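Carbohydrate esterase family 2 (CE2) (PDB 4XVH) probably removes acetyl groups from xylan and related plant polysaccharides, joining a carbohydrate-binding beta-sandwich domain to an SGNH-type esterase domain. Local coordinates at residues Tyr197-Trp203 / His245-Ala249; Pro108-Ile114 / Leu152-Val158; Val209-Gly213 / Met235-Val239; Gly6-Pro10 / Tyr185-Gly189. All coordinates share one frame; numbering follows the deposited sequence.

Contact 1 (Tyr197-Trp203 / His245-Ala249); sequences YPFPRSW and HYPRA
The ring of F199 is filled on both faces: H245 lies flat over one, and CD2 of Y197 sits over the centre of the other. The stack with H245 is truly face-to-face, the ring centroids 3.5 Å apart and the planes only 4° from parallel. The edge of F199 is turned toward the face of Y246 in an offset edge-to-face pair with planes at 65°, and F199 CD1 comes 3.2 Å from Y246 OH. An aromatic cluster thus joins two loops of the esterase domain, 197-203 and the link between helix 228-243 and strand 250-254. Placing CG anti to the carbonyl carbon (chi1 -72°) carries the F199 ring toward loop 245-249, where H245 covers it. With F199 replaced by alanine, H245 would probably lose its stacking partner and a gap would open toward the Y197 ring.

Y246 reaches in between the loop residues. Its OH meets CD1 at the edge of the W203 indole, whose NE1 is bonded to D113. Water 1 ties the phenols together, lying 2.8 Å from Y197 OH and 2.6 Å from Y246 OH, and it donates to P200 O at 2.9 Å. Tyrosine suits both places because its ring packs while its hydroxyl serves this water. At the exposed margin R201 NH2 and R248 NH2, both donors, stand 3.2 Å apart.

No direct hydrogen bond crosses between the loops. Cohesion therefore rests on stacked rings and one shared water, while the two arginines would probably repel each other mildly, softened by solvent.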
loop_
_atom_site.group_PDB
_atom_site.type_symbol
_atom_site.label_atom_id
_atom_site.label_comp_id
_atom_site.label_asym_id
_atom_site.label_seq_id
_atom_site.Cartn_x
_atom_site.Cartn_y
_atom_site.Cartn_z
ATOM N N TYR A 197 -0.710 14.999 8.156
ATOM C CA TYR A 197 0.209 14.999 6.999
ATOM C C TYR A 197 0.247 16.375 6.332
ATOM O O TYR A 197 -0.773 16.852 5.850
ATOM C CB TYR A 197 -0.190 13.936 5.959
ATOM C CG TYR A 197 0.829 13.770 4.822
ATOM C CD1 TYR A 197 2.183 13.473 5.085
ATOM C CD2 TYR A 197 0.436 13.892 3.499
ATOM C CE1 TYR A 197 3.105 13.316 4.046
ATOM C CE2 TYR A 197 1.340 13.729 2.452
ATOM C CZ TYR A 197 2.675 13.450 2.733
ATOM O OH TYR A 197 3.555 13.321 1.687
ATOM N N PRO A 198 1.433 17.008 6.273
ATOM C CA PRO A 198 1.451 18.373 5.737
ATOM C C PRO A 198 1.515 18.431 4.205
ATOM O O PRO A 198 1.569 19.527 3.672
ATOM C CB PRO A 198 2.713 18.980 6.365
ATOM C CG PRO A 198 3.619 17.860 6.612
ATOM C CD PRO A 198 2.754 16.589 6.773
ATOM N N PHE A 199 1.493 17.290 3.517
ATOM C CA PHE A 199 1.653 17.314 2.054
ATOM C C PHE A 199 2.895 18.142 1.621
ATOM O O PHE A 199 2.783 19.154 0.898
ATOM C CB PHE A 199 0.363 17.830 1.420
ATOM C CG PHE A 199 -0.757 16.818 1.504
ATOM C CD1 PHE A 199 -0.819 15.776 0.583
ATOM C CD2 PHE A 199 -1.684 16.864 2.536
ATOM C CE1 PHE A 199 -1.808 14.787 0.669
ATOM C CE2 PHE A 199 -2.699 15.890 2.634
ATOM C CZ PHE A 199 -2.756 14.842 1.698
ATOM N N PRO A 200 4.089 17.727 2.091
ATOM C CA PRO A 200 5.302 18.470 1.730
ATOM C C PRO A 200 5.540 18.382 0.233
ATOM O O PRO A 200 5.249 17.344 -0.392
ATOM C CB PRO A 200 6.412 17.742 2.492
ATOM C CG PRO A 200 5.870 16.333 2.596
ATOM C CD PRO A 200 4.412 16.533 2.886
ATOM N N ARG A 201 6.080 19.450 -0.320
ATOM C CA ARG A 201 6.250 19.566 -1.759
ATOM C C ARG A 201 7.394 18.686 -2.260
ATOM O O ARG A 201 7.601 18.534 -3.470
ATOM C CB ARG A 201 6.481 21.054 -2.110
ATOM C CG ARG A 201 6.417 21.381 -3.607
ATOM C CD ARG A 201 5.181 20.761 -4.222
ATOM N NE ARG A 201 5.019 21.042 -5.651
ATOM C CZ ARG A 201 5.671 20.392 -6.609
ATOM N NH1 ARG A 201 6.585 19.468 -6.290
ATOM N NH2 ARG A 201 5.437 20.688 -7.889
ATOM N N SER A 202 8.155 18.116 -1.325
ATOM C CA SER A 202 9.177 17.125 -1.671
ATOM C C SER A 202 8.539 15.853 -2.236
ATOM O O SER A 202 9.206 15.052 -2.938
ATOM C CB SER A 202 10.047 16.786 -0.445
ATOM O OG SER A 202 9.282 16.405 0.704
ATOM N N TRP A 203 7.248 15.664 -1.974
ATOM C CA TRP A 203 6.545 14.474 -2.486
ATOM C C TRP A 203 5.359 14.948 -3.328
ATOM O O TRP A 203 4.431 15.582 -2.813
ATOM C CB TRP A 203 6.076 13.552 -1.330
ATOM C CG TRP A 203 5.347 12.267 -1.782
ATOM C CD1 TRP A 203 4.004 11.995 -1.653
ATOM C CD2 TRP A 203 5.928 11.109 -2.413
ATOM N NE1 TRP A 203 3.718 10.741 -2.176
ATOM C CE2 TRP A 203 4.876 10.175 -2.640
ATOM C CE3 TRP A 203 7.230 10.766 -2.806
ATOM C CZ2 TRP A 203 5.086 8.942 -3.255
ATOM C CZ3 TRP A 203 7.443 9.529 -3.412
ATOM C CH2 TRP A 203 6.374 8.634 -3.644
ATOM N N HIS A 245 -4.021 18.975 -3.471
ATOM C CA HIS A 245 -2.588 18.903 -3.191
ATOM C C HIS A 245 -1.752 18.558 -4.415
ATOM O O HIS A 245 -0.654 19.065 -4.587
ATOM C CB HIS A 245 -2.326 17.882 -2.090
ATOM C CG HIS A 245 -3.098 18.153 -0.836
ATOM N ND1 HIS A 245 -2.852 19.250 -0.035
ATOM C CD2 HIS A 245 -4.125 17.486 -0.258
ATOM C CE1 HIS A 245 -3.682 19.237 0.991
ATOM N NE2 HIS A 245 -4.467 18.178 0.880
ATOM N N TYR A 246 -2.276 17.668 -5.253
ATOM C CA TYR A 246 -1.545 17.187 -6.411
ATOM C C TYR A 246 -2.358 17.430 -7.682
ATOM O O TYR A 246 -2.841 16.494 -8.309
ATOM C CB TYR A 246 -1.228 15.688 -6.262
ATOM C CG TYR A 246 -0.595 15.289 -4.940
ATOM C CD1 TYR A 246 0.441 16.034 -4.370
ATOM C CD2 TYR A 246 -1.019 14.146 -4.273
ATOM C CE1 TYR A 246 1.028 15.644 -3.147
ATOM C CE2 TYR A 246 -0.456 13.762 -3.062
ATOM C CZ TYR A 246 0.571 14.511 -2.510
ATOM O OH TYR A 246 1.132 14.094 -1.312
ATOM N N PRO A 247 -2.525 18.695 -8.052
ATOM C CA PRO A 247 -3.437 19.023 -9.158
ATOM C C PRO A 247 -3.036 18.425 -10.506
ATOM O O PRO A 247 -3.894 18.262 -11.373
ATOM C CB PRO A 247 -3.371 20.551 -9.230
ATOM C CG PRO A 247 -2.077 20.894 -8.608
ATOM C CD PRO A 247 -1.803 19.871 -7.550
ATOM N N ARG A 248 -1.758 18.133 -10.694
ATOM C CA ARG A 248 -1.305 17.633 -11.992
ATOM C C ARG A 248 -1.287 16.099 -12.047
ATOM O O ARG A 248 -0.945 15.525 -13.063
ATOM C CB ARG A 248 0.096 18.159 -12.310
ATOM C CG ARG A 248 0.212 19.685 -12.482
ATOM C CD ARG A 248 1.698 20.118 -12.525
ATOM N NE ARG A 248 2.408 19.873 -11.258
ATOM C CZ ARG A 248 3.208 18.829 -11.000
ATOM N NH1 ARG A 248 3.427 17.885 -11.920
ATOM N NH2 ARG A 248 3.791 18.722 -9.806
ATOM N N ALA A 249 -1.612 15.421 -10.959
ATOM C CA ALA A 249 -1.473 13.957 -10.986
ATOM C C ALA A 249 -2.515 13.312 -11.884
ATOM O O ALA A 249 -3.637 13.824 -11.993
ATOM C CB ALA A 249 -1.598 13.379 -9.573
HETATM O O HOH W 1 3.065 15.397 -0.118
#

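Contact 2 (Pro108-Ile114 / Leu152-Val158); sequences PKRQIDI and LGADYSV
I112 sets CG1 anti to its carbonyl carbon (chi1 -62°) and runs on extended to CD1, which lands 3.9 Å from both L152 CD1 and A154 CB. These residues belong to a beta-alpha-beta crossover of the Rossmann-like esterase domain: strand 111-116 leads through helix 144-151 to the parallel outermost strand 155-160. Backbone bonds alternate, D155 N to R110 O, I112 N to D155 O, S157 N to I112 O and I114 N to S157 O. I112, I114, Y156 and V158 point to the face where branched and aromatic side chains suit the buried packing against helices 144-151 and 309-327; I114 CD1 touches Y156 CB.

Helix 144-151 ends in a Schellman motif at G153, whose positive phi favours glycine. R110, extended from CG to NE, brings NH1 to L152 O at 2.9 Å, its CB touching A154 CB; W329 adds a cation-pi contact. A leucine in its place would probably leave the L152 carbonyl without this donor and W329 without its cation.

Water 2 donates to P108 O (2.9 Å) and to D155 OD2 (2.6 Å), which also forms a salt bridge with R3 NH1, and accepts from Q111 NE2 (3.2 Å), whose OE1 bonds to S204 N.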
loop_
_atom_site.group_PDB
_atom_site.type_symbol
_atom_site.label_atom_id
_atom_site.label_comp_id
_atom_site.label_asym_id
_atom_site.label_seq_id
_atom_site.Cartn_x
_atom_site.Cartn_y
_atom_site.Cartn_z
ATOM N N PRO A 108 14.462 8.270 -7.216
ATOM C CA PRO A 108 13.718 8.350 -8.473
ATOM C C PRO A 108 12.993 9.702 -8.664
ATOM O O PRO A 108 12.541 10.315 -7.679
ATOM C CB PRO A 108 12.706 7.212 -8.334
ATOM C CG PRO A 108 13.368 6.243 -7.417
ATOM C CD PRO A 108 14.133 7.059 -6.446
ATOM N N LYS A 109 12.876 10.151 -9.913
ATOM C CA LYS A 109 12.086 11.342 -10.222
ATOM C C LYS A 109 10.602 11.002 -10.267
ATOM O O LYS A 109 9.766 11.876 -10.051
ATOM C CB LYS A 109 12.511 11.957 -11.550
ATOM C CG LYS A 109 13.935 12.441 -11.521
ATOM C CD LYS A 109 14.382 12.903 -12.882
ATOM C CE LYS A 109 15.810 13.437 -12.821
ATOM N NZ LYS A 109 16.155 14.121 -14.093
ATOM N N ARG A 110 10.280 9.735 -10.533
ATOM C CA ARG A 110 8.879 9.330 -10.662
ATOM C C ARG A 110 8.307 8.933 -9.306
ATOM O O ARG A 110 8.989 8.282 -8.525
ATOM C CB ARG A 110 8.729 8.163 -11.631
ATOM C CG ARG A 110 9.163 8.508 -13.053
ATOM C CD ARG A 110 9.119 7.246 -13.916
ATOM N NE ARG A 110 9.464 7.603 -15.302
ATOM C CZ ARG A 110 9.640 6.707 -16.269
ATOM N NH1 ARG A 110 9.462 5.409 -15.997
ATOM N NH2 ARG A 110 9.968 7.121 -17.503
ATOM N N GLN A 111 7.072 9.331 -9.028
ATOM C CA GLN A 111 6.498 9.089 -7.689
ATOM C C GLN A 111 5.037 8.695 -7.816
ATOM O O GLN A 111 4.280 9.327 -8.583
ATOM C CB GLN A 111 6.613 10.361 -6.798
ATOM C CG GLN A 111 8.066 10.860 -6.571
ATOM C CD GLN A 111 8.122 12.175 -5.770
ATOM O OE1 GLN A 111 7.195 12.969 -5.829
ATOM N NE2 GLN A 111 9.203 12.388 -5.009
ATOM N N ILE A 112 4.616 7.705 -7.033
ATOM C CA ILE A 112 3.257 7.181 -7.147
ATOM C C ILE A 112 2.620 6.933 -5.770
ATOM O O ILE A 112 3.221 6.261 -4.923
ATOM C CB ILE A 112 3.275 5.844 -7.949
ATOM C CG1 ILE A 112 3.795 6.063 -9.386
ATOM C CG2 ILE A 112 1.922 5.198 -7.966
ATOM C CD1 ILE A 112 3.844 4.748 -10.210
ATOM N N ASP A 113 1.408 7.434 -5.558
ATOM C CA ASP A 113 0.626 7.056 -4.373
ATOM C C ASP A 113 -0.274 5.864 -4.705
ATOM O O ASP A 113 -0.882 5.814 -5.780
ATOM C CB ASP A 113 -0.258 8.205 -3.886
ATOM C CG ASP A 113 0.472 9.152 -2.933
ATOM O OD1 ASP A 113 1.712 9.042 -2.825
ATOM O OD2 ASP A 113 -0.187 10.022 -2.312
ATOM N N ILE A 114 -0.384 4.928 -3.764
ATOM C CA ILE A 114 -1.302 3.811 -3.924
ATOM C C ILE A 114 -2.224 3.746 -2.718
ATOM O O ILE A 114 -1.762 3.538 -1.610
ATOM C CB ILE A 114 -0.542 2.502 -4.056
ATOM C CG1 ILE A 114 0.660 2.703 -5.015
ATOM C CG2 ILE A 114 -1.493 1.393 -4.511
ATOM C CD1 ILE A 114 1.855 1.850 -4.709
ATOM N N LEU A 152 8.008 0.746 -13.183
ATOM C CA LEU A 152 8.133 2.108 -13.734
ATOM C C LEU A 152 9.344 2.838 -13.142
ATOM O O LEU A 152 9.587 3.997 -13.457
ATOM C CB LEU A 152 6.866 2.908 -13.446
ATOM C CG LEU A 152 5.618 2.276 -14.100
ATOM C CD1 LEU A 152 4.392 2.996 -13.616
ATOM C CD2 LEU A 152 5.762 2.346 -15.622
ATOM N N GLY A 153 10.093 2.165 -12.282
ATOM C CA GLY A 153 11.241 2.801 -11.675
ATOM C C GLY A 153 10.816 3.954 -10.757
ATOM O O GLY A 153 11.585 4.902 -10.575
ATOM N N ALA A 154 9.613 3.873 -10.179
ATOM C CA ALA A 154 9.106 4.973 -9.358
ATOM C C ALA A 154 9.172 4.708 -7.852
ATOM O O ALA A 154 8.955 3.586 -7.411
ATOM C CB ALA A 154 7.662 5.298 -9.727
ATOM N N ASP A 155 9.446 5.761 -7.077
ATOM C CA ASP A 155 9.216 5.710 -5.633
ATOM C C ASP A 155 7.707 5.634 -5.418
ATOM O O ASP A 155 6.911 6.024 -6.293
ATOM C CB ASP A 155 9.803 6.952 -4.920
ATOM C CG ASP A 155 11.201 6.701 -4.375
ATOM O OD1 ASP A 155 11.571 5.525 -4.182
ATOM O OD2 ASP A 155 11.944 7.667 -4.157
ATOM N N TYR A 156 7.287 5.151 -4.262
ATOM C CA TYR A 156 5.854 5.060 -4.044
ATOM C C TYR A 156 5.537 5.308 -2.564
ATOM O O TYR A 156 6.433 5.316 -1.698
ATOM C CB TYR A 156 5.304 3.696 -4.506
ATOM C CG TYR A 156 6.010 2.528 -3.854
ATOM C CD1 TYR A 156 5.579 2.034 -2.629
ATOM C CD2 TYR A 156 7.116 1.919 -4.460
ATOM C CE1 TYR A 156 6.212 0.966 -2.020
ATOM C CE2 TYR A 156 7.758 0.850 -3.849
ATOM C CZ TYR A 156 7.287 0.378 -2.634
ATOM O OH TYR A 156 7.891 -0.676 -2.002
ATOM N N SER A 157 4.264 5.552 -2.312
ATOM C CA SER A 157 3.724 5.674 -0.978
ATOM C C SER A 157 2.414 4.912 -0.939
ATOM O O SER A 157 1.491 5.225 -1.702
ATOM C CB SER A 157 3.486 7.137 -0.602
ATOM O OG SER A 157 2.939 7.200 0.691
ATOM N N VAL A 158 2.366 3.886 -0.088
ATOM C CA VAL A 158 1.152 3.111 0.116
ATOM C C VAL A 158 0.420 3.660 1.334
ATOM O O VAL A 158 0.998 3.762 2.420
ATOM C CB VAL A 158 1.457 1.611 0.348
ATOM C CG1 VAL A 158 0.172 0.841 0.671
ATOM C CG2 VAL A 158 2.135 1.007 -0.888
HETATM O O HOH W 2 11.392 10.074 -4.994
HETATM O O HOH W 3 12.079 7.545 -11.702
#

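Contact 3 (Val209-Gly213 / Met235-Val239); sequences VINLG and MVKFV
L212 O, which faces the methyl CE of M235 at 4.1 Å, is gripped from elsewhere in the chain by a hydrogen bond from Y231 OH and a weak one from Q274 NE2. The rest of the contact is apolar. It joins strand 207-211 to helix 228-243, which packs on the parallel sheet as the connection to the next strand, 250-254, so that strand, helix and strand form one beta-alpha-beta unit. The short segment axes pass 11.3 Å apart and run roughly antiparallel, at 149°.

I210 is the central residue. Its CD1 fits against V239 CG2 at 3.8 Å and against F238 CD2 at 4.2 Å, while its other branch, CG2, meets M235 SD at 4.2 Å. Forked isoleucine suits this spot because its two arms reach successive turns of the helix. M235 bends at both of its outer torsions (chi2 70°, chi3 79°), which curls the thioether toward the strand, a fold that flexible methionine allows. F238, on the longer branch of I210, is also met by L212, whose CD1 lies 4.2 Å from F238 CE2, the two side chains crossing at about a right angle. L253 and L166 add further apolar cover.

All five touching residues are buried, and no hydrogen bond links the two segments. Apolar packing is therefore probably what holds the two together here; the strand's end runs on toward N215, a residue of the ligand pocket, and the carbonyl of L212 has its polar needs met from outside.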
loop_
_atom_site.group_PDB
_atom_site.type_symbol
_atom_site.label_atom_id
_atom_site.label_comp_id
_atom_site.label_asym_id
_atom_site.label_seq_id
_atom_site.Cartn_x
_atom_site.Cartn_y
_atom_site.Cartn_z
ATOM N N VAL A 209 -3.051 6.023 -7.443
ATOM C CA VAL A 209 -3.782 4.783 -7.672
ATOM C C VAL A 209 -4.784 4.575 -6.545
ATOM O O VAL A 209 -4.417 4.651 -5.363
ATOM C CB VAL A 209 -2.843 3.566 -7.737
ATOM C CG1 VAL A 209 -3.678 2.282 -7.940
ATOM C CG2 VAL A 209 -1.802 3.753 -8.872
ATOM N N ILE A 210 -6.050 4.391 -6.892
ATOM C CA ILE A 210 -7.046 4.193 -5.843
ATOM C C ILE A 210 -7.798 2.902 -6.081
ATOM O O ILE A 210 -8.396 2.735 -7.135
ATOM C CB ILE A 210 -8.047 5.356 -5.778
ATOM C CG1 ILE A 210 -7.296 6.672 -5.513
ATOM C CG2 ILE A 210 -9.115 5.058 -4.705
ATOM C CD1 ILE A 210 -8.124 7.902 -5.712
ATOM N N ASN A 211 -7.794 2.020 -5.078
ATOM C CA ASN A 211 -8.497 0.747 -5.156
ATOM C C ASN A 211 -9.379 0.550 -3.917
ATOM O O ASN A 211 -8.945 -0.002 -2.900
ATOM C CB ASN A 211 -7.472 -0.379 -5.290
ATOM C CG ASN A 211 -8.103 -1.758 -5.451
ATOM O OD1 ASN A 211 -9.275 -1.988 -5.148
ATOM N ND2 ASN A 211 -7.286 -2.700 -5.895
ATOM N N LEU A 212 -10.621 1.008 -4.014
ATOM C CA LEU A 212 -11.542 0.966 -2.892
ATOM C C LEU A 212 -12.937 0.592 -3.372
ATOM O O LEU A 212 -13.357 1.005 -4.473
ATOM C CB LEU A 212 -11.606 2.327 -2.197
ATOM C CG LEU A 212 -10.354 2.780 -1.460
ATOM C CD1 LEU A 212 -10.543 4.256 -1.099
ATOM C CD2 LEU A 212 -10.184 1.928 -0.189
ATOM N N GLY A 213 -13.658 -0.167 -2.550
ATOM C CA GLY A 213 -15.026 -0.544 -2.894
ATOM C C GLY A 213 -15.317 -1.986 -2.518
ATOM O O GLY A 213 -16.468 -2.372 -2.384
ATOM N N MET A 235 -16.265 8.977 -4.767
ATOM C CA MET A 235 -15.056 8.721 -5.545
ATOM C C MET A 235 -14.616 10.030 -6.242
ATOM O O MET A 235 -13.451 10.386 -6.221
ATOM C CB MET A 235 -15.307 7.611 -6.564
ATOM C CG MET A 235 -14.073 7.224 -7.370
ATOM S SD MET A 235 -12.800 6.357 -6.365
ATOM C CE MET A 235 -13.451 4.675 -6.276
ATOM N N VAL A 236 -15.569 10.750 -6.830
ATOM C CA VAL A 236 -15.245 12.025 -7.462
ATOM C C VAL A 236 -14.684 13.004 -6.420
ATOM O O VAL A 236 -13.623 13.597 -6.613
ATOM C CB VAL A 236 -16.480 12.612 -8.167
ATOM C CG1 VAL A 236 -16.222 14.054 -8.607
ATOM C CG2 VAL A 236 -16.852 11.728 -9.366
ATOM N N LYS A 237 -15.354 13.108 -5.280
ATOM C CA LYS A 237 -14.927 14.032 -4.240
ATOM C C LYS A 237 -13.527 13.702 -3.666
ATOM O O LYS A 237 -12.725 14.605 -3.393
ATOM C CB LYS A 237 -15.985 14.044 -3.128
ATOM C CG LYS A 237 -15.706 15.010 -1.991
ATOM C CD LYS A 237 -15.658 16.459 -2.491
ATOM C CE LYS A 237 -15.726 17.448 -1.312
ATOM N NZ LYS A 237 -14.851 16.960 -0.187
ATOM N N PHE A 238 -13.240 12.409 -3.484
ATOM C CA PHE A 238 -11.956 11.974 -2.937
ATOM C C PHE A 238 -10.816 12.391 -3.898
ATOM O O PHE A 238 -9.819 12.965 -3.484
ATOM C CB PHE A 238 -11.945 10.454 -2.706
ATOM C CG PHE A 238 -10.711 9.946 -1.984
ATOM C CD1 PHE A 238 -10.006 10.774 -1.119
ATOM C CD2 PHE A 238 -10.259 8.651 -2.179
ATOM C CE1 PHE A 238 -8.853 10.321 -0.459
ATOM C CE2 PHE A 238 -9.123 8.183 -1.524
ATOM C CZ PHE A 238 -8.412 9.048 -0.650
ATOM N N VAL A 239 -10.996 12.125 -5.181
ATOM C CA VAL A 239 -10.021 12.568 -6.153
ATOM C C VAL A 239 -9.904 14.100 -6.151
ATOM O O VAL A 239 -8.792 14.648 -6.128
ATOM C CB VAL A 239 -10.374 12.039 -7.554
ATOM C CG1 VAL A 239 -9.526 12.726 -8.611
ATOM C CG2 VAL A 239 -10.162 10.483 -7.593
#

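Contact 4 (Gly6-Pro10 / Tyr185-Gly189); sequences GRVNP and YTRYG
R7 NH1 bonds two backbone carbonyls at once, Y185 O at 2.8 Å and R187 O at 3.0 Å. Both oxygens lie close to the guanidinium plane; the bond to Y185 O is nearly straight (165°). The bend at chi3 (-71°) turns the guanidinium onto this loop, and its NH2 then rests over the face of the Y185 ring, 3.3 Å from CE1, in a cation-pi contact. Y197 is a second cation-pi partner. Arginine suits the place because it is long and carries a flat charge that can bond at its edge and lie against a ring.

Farther out, Y188 takes the loop 6-10 on its ring. N9 CA lies over the ring centre, 3.5 Å from the centroid, as a CH-pi contact, and the N9 amide stacks on Y188 with planes 12° apart, its OD1 bonded to A11 N and ND2 to D192 OD2. P10 CD packs 3.6 Å from Y188 CZ. Water 4 bridges V8 N (3.2 Å) and Y188 OH (2.9 Å).

This interface joins the N-terminal carbohydrate-binding domain to the catalytic domain. A buried cation met by two carbonyls and aromatic rings is likely to fix their relative orientation.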
loop_
_atom_site.group_PDB
_atom_site.type_symbol
_atom_site.label_atom_id
_atom_site.label_comp_id
_atom_site.label_asym_id
_atom_site.label_seq_id
_atom_site.Cartn_x
_atom_site.Cartn_y
_atom_site.Cartn_z
ATOM N N GLY A 6 8.379 6.053 1.642
ATOM C CA GLY A 6 6.959 6.125 1.937
ATOM C C GLY A 6 6.646 7.269 2.887
ATOM O O GLY A 6 7.512 8.106 3.181
ATOM N N ARG A 7 5.412 7.294 3.392
ATOM C CA ARG A 7 4.971 8.385 4.226
ATOM C C ARG A 7 5.367 8.091 5.676
ATOM O O ARG A 7 4.752 7.241 6.324
ATOM C CB ARG A 7 3.460 8.581 4.090
ATOM C CG ARG A 7 2.891 9.771 4.873
ATOM C CD ARG A 7 1.372 9.801 4.770
ATOM N NE ARG A 7 0.917 10.175 3.430
ATOM C CZ ARG A 7 -0.342 10.521 3.170
ATOM N NH1 ARG A 7 -1.232 10.516 4.175
ATOM N NH2 ARG A 7 -0.716 10.890 1.935
ATOM N N VAL A 8 6.423 8.758 6.157
ATOM C CA VAL A 8 6.933 8.520 7.511
ATOM C C VAL A 8 7.052 9.841 8.248
ATOM O O VAL A 8 7.743 10.742 7.800
ATOM C CB VAL A 8 8.290 7.804 7.501
ATOM C CG1 VAL A 8 8.865 7.632 8.939
ATOM C CG2 VAL A 8 8.150 6.423 6.813
ATOM N N ASN A 9 6.348 9.957 9.367
ATOM C CA ASN A 9 6.395 11.190 10.149
ATOM C C ASN A 9 7.789 11.360 10.743
ATOM O O ASN A 9 8.200 10.568 11.574
ATOM C CB ASN A 9 5.333 11.149 11.245
ATOM C CG ASN A 9 5.181 12.471 11.991
ATOM O OD1 ASN A 9 6.040 13.360 11.938
ATOM N ND2 ASN A 9 4.079 12.582 12.725
ATOM N N PRO A 10 8.534 12.394 10.308
ATOM C CA PRO A 10 9.889 12.543 10.854
ATOM C C PRO A 10 9.918 12.901 12.343
ATOM O O PRO A 10 10.975 12.765 12.946
ATOM C CB PRO A 10 10.492 13.671 10.011
ATOM C CG PRO A 10 9.309 14.477 9.537
ATOM C CD PRO A 10 8.175 13.475 9.369
ATOM N N TYR A 185 -6.180 9.116 4.935
ATOM C CA TYR A 185 -5.228 9.732 4.007
ATOM C C TYR A 185 -4.745 11.135 4.434
ATOM O O TYR A 185 -3.753 11.642 3.874
ATOM C CB TYR A 185 -5.840 9.804 2.609
ATOM C CG TYR A 185 -4.892 10.183 1.482
ATOM C CD1 TYR A 185 -3.922 9.283 1.014
ATOM C CD2 TYR A 185 -4.991 11.416 0.866
ATOM C CE1 TYR A 185 -3.077 9.629 -0.036
ATOM C CE2 TYR A 185 -4.163 11.759 -0.162
ATOM C CZ TYR A 185 -3.209 10.886 -0.611
ATOM O OH TYR A 185 -2.409 11.263 -1.670
ATOM N N THR A 186 -5.397 11.754 5.422
ATOM C CA THR A 186 -4.920 13.066 5.904
ATOM C C THR A 186 -3.885 12.945 7.022
ATOM O O THR A 186 -3.351 13.955 7.501
ATOM C CB THR A 186 -6.053 13.968 6.452
ATOM O OG1 THR A 186 -6.577 13.406 7.659
ATOM C CG2 THR A 186 -7.183 14.141 5.432
ATOM N N ARG A 187 -3.610 11.718 7.448
ATOM C CA ARG A 187 -2.758 11.510 8.618
ATOM C C ARG A 187 -1.327 11.238 8.222
ATOM O O ARG A 187 -1.111 10.642 7.188
ATOM C CB ARG A 187 -3.295 10.323 9.457
ATOM C CG ARG A 187 -4.692 10.552 10.027
ATOM C CD ARG A 187 -5.164 9.297 10.757
ATOM N NE ARG A 187 -6.417 9.545 11.462
ATOM C CZ ARG A 187 -6.959 8.679 12.306
ATOM N NH1 ARG A 187 -6.351 7.519 12.549
ATOM N NH2 ARG A 187 -8.104 8.975 12.903
ATOM N N TYR A 188 -0.357 11.628 9.051
ATOM C CA TYR A 188 1.040 11.338 8.734
ATOM C C TYR A 188 1.271 9.846 8.910
ATOM O O TYR A 188 1.306 9.103 7.934
ATOM C CB TYR A 188 2.037 12.105 9.623
ATOM C CG TYR A 188 3.254 12.551 8.813
ATOM C CD1 TYR A 188 3.726 13.861 8.863
ATOM C CD2 TYR A 188 3.803 11.690 7.852
ATOM C CE1 TYR A 188 4.813 14.262 8.085
ATOM C CE2 TYR A 188 4.866 12.079 7.062
ATOM C CZ TYR A 188 5.372 13.360 7.188
ATOM O OH TYR A 188 6.419 13.711 6.366
ATOM N N GLY A 189 1.438 9.405 10.159
ATOM C CA GLY A 189 1.406 7.982 10.446
ATOM C C GLY A 189 -0.043 7.592 10.619
ATOM O O GLY A 189 -0.878 8.460 10.915
HETATM O O HOH W 4 7.034 11.528 4.607
#

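D113 joins contact 2 to the other three: its OD1 probably accepts a hydrogen bond from W203 NE1 of contact 1 at 2.7 Å, and its OD2 is probably bonded to Y185 OH of contact 4 at 2.6 Å. Its backbone O probably takes V209 N of contact 3 at 2.7 Å, as neighbouring strands in one sheet. Contacts 1 and 4 also meet at Y197 N and T186 O, 2.9 Å apart. Contact 3 touches contact 4 where F238 packs on Y185. The side chain of L212 in contact 3 lies about 8 Å from the bound polyether, those of V158 in contact 2 and R187 in contact 4 about 12 and 13 Å.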